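Local coordinates for protein importin subunit beta-1 (PDB 3ND2) that carries proteins into the nucleus as the importin beta subunit, working through importin alpha, which binds the classical nuclear localization signal of the cargo, at residues 243-248 with 284-289. Sequence-based numbering, arbitrary orientation.
Sequences AAFGCL and SMTVEF
HEAT repeats 6 and 7 meet here through helices 238-255 and 280-306, the second helix of each, packed side by side in the same direction as in a HEAT solenoid: the short segments run 5° from parallel, their axes 8.8 Å apart. No hydrogen bond crosses; the joint is apolar. Phe245 and Met285 bring the backbones closest, with Phe245 CB 3.5 Å from Met285 CB. The Phe245 ring lies alongside Thr286, whose CG2 sits over one ring face, 3.7 Å from the centroid, in a CH-pi contact. Thr286 OG1 is hydrogen-bonded to Ala283 O, which leaves CG2 turned toward the ring. Cutting Phe245 back to an alanine would remove the ring, and is likely to leave the Thr286 methyl without its aromatic partner and open a gap between the helices. Met285, bent at chi2 and chi3, folds CE onto the bare backbone of Gly246, 3.3 Å from its CA. One turn on, Phe289 has CG anti to its own N (chi1 -178°) and reaches across with its edge to Leu248, CE1 lying 3.6 Å from Leu248 O. Helix 260-273, the first of repeat 7, packs against this pair, Thr271 touching both phenylalanines and Leu267 meeting Leu248, while helix 347-362 packs against Ser284 and Val287.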
# COMPACT_ATOMS: atom_id res chain seq x y z
N ALA A 243 -17.81 5.93 17.87
CA ALA A 243 -16.67 6.85 17.89
C ALA A 243 -15.84 6.72 19.17
O ALA A 243 -14.61 6.78 19.13
CB ALA A 243 -17.15 8.30 17.69
N ALA A 244 -16.51 6.54 20.30
CA ALA A 244 -15.82 6.31 21.56
C ALA A 244 -15.06 4.98 21.54
O ALA A 244 -13.92 4.92 22.00
CB ALA A 244 -16.79 6.36 22.73
N PHE A 245 -15.67 3.92 21.00
CA PHE A 245 -14.99 2.63 20.85
C PHE A 245 -13.85 2.77 19.86
O PHE A 245 -12.79 2.18 20.06
CB PHE A 245 -15.94 1.47 20.47
CG PHE A 245 -16.75 0.95 21.63
CD1 PHE A 245 -16.14 0.20 22.63
CD2 PHE A 245 -18.10 1.24 21.73
CE1 PHE A 245 -16.87 -0.27 23.74
CE2 PHE A 245 -18.85 0.78 22.82
CZ PHE A 245 -18.23 0.02 23.83
N GLY A 246 -14.06 3.56 18.81
CA GLY A 246 -13.01 3.97 17.88
C GLY A 246 -11.80 4.62 18.54
O GLY A 246 -10.67 4.32 18.19
N CYS A 247 -12.05 5.51 19.51
CA CYS A 247 -10.96 6.12 20.26
C CYS A 247 -10.23 5.11 21.13
O CYS A 247 -9.01 5.16 21.22
CB CYS A 247 -11.46 7.28 21.11
SG CYS A 247 -11.88 8.66 20.09
N LEU A 248 -10.99 4.19 21.73
CA LEU A 248 -10.43 3.12 22.57
C LEU A 248 -9.51 2.22 21.75
O LEU A 248 -8.44 1.84 22.23
CB LEU A 248 -11.51 2.28 23.28
CG LEU A 248 -12.31 2.94 24.43
CD1 LEU A 248 -13.40 2.01 24.97
CD2 LEU A 248 -11.41 3.43 25.56
N SER A 284 -19.06 -4.02 15.84
CA SER A 284 -17.85 -4.05 14.99
C SER A 284 -16.65 -3.35 15.60
O SER A 284 -15.52 -3.82 15.45
CB SER A 284 -18.13 -3.38 13.64
OG SER A 284 -18.80 -4.27 12.78
N MET A 285 -16.91 -2.22 16.25
CA MET A 285 -15.86 -1.42 16.89
C MET A 285 -15.21 -2.12 18.08
O MET A 285 -13.99 -2.01 18.27
CB MET A 285 -16.38 -0.04 17.31
CG MET A 285 -16.43 1.03 16.22
SD MET A 285 -14.97 1.29 15.15
CE MET A 285 -13.62 1.14 16.31
N THR A 286 -16.01 -2.83 18.88
CA THR A 286 -15.49 -3.64 20.00
C THR A 286 -14.67 -4.85 19.51
O THR A 286 -13.69 -5.24 20.13
CB THR A 286 -16.61 -4.15 20.96
OG1 THR A 286 -17.50 -5.02 20.26
CG2 THR A 286 -17.41 -3.00 21.51
N VAL A 287 -15.10 -5.43 18.39
CA VAL A 287 -14.35 -6.50 17.74
C VAL A 287 -13.02 -5.99 17.19
O VAL A 287 -12.00 -6.68 17.27
CB VAL A 287 -15.17 -7.12 16.58
CG1 VAL A 287 -14.34 -8.09 15.80
CG2 VAL A 287 -16.40 -7.82 17.12
N GLU A 288 -13.03 -4.78 16.64
CA GLU A 288 -11.82 -4.14 16.16
C GLU A 288 -10.87 -3.80 17.31
O GLU A 288 -9.65 -3.87 17.15
CB GLU A 288 -12.17 -2.90 15.33
CG GLU A 288 -11.15 -2.54 14.28
CD GLU A 288 -11.02 -3.60 13.21
OE1 GLU A 288 -12.03 -4.28 12.88
OE2 GLU A 288 -9.89 -3.77 12.70
N PHE A 289 -11.42 -3.44 18.46
CA PHE A 289 -10.66 -3.24 19.70
C PHE A 289 -9.80 -4.46 20.01
O PHE A 289 -8.62 -4.32 20.33
CB PHE A 289 -11.62 -2.93 20.85
CG PHE A 289 -10.95 -2.66 22.18
CD1 PHE A 289 -10.48 -1.40 22.49
CD2 PHE A 289 -10.83 -3.67 23.14
CE1 PHE A 289 -9.87 -1.13 23.73
CE2 PHE A 289 -10.23 -3.42 24.38
CZ PHE A 289 -9.74 -2.14 24.67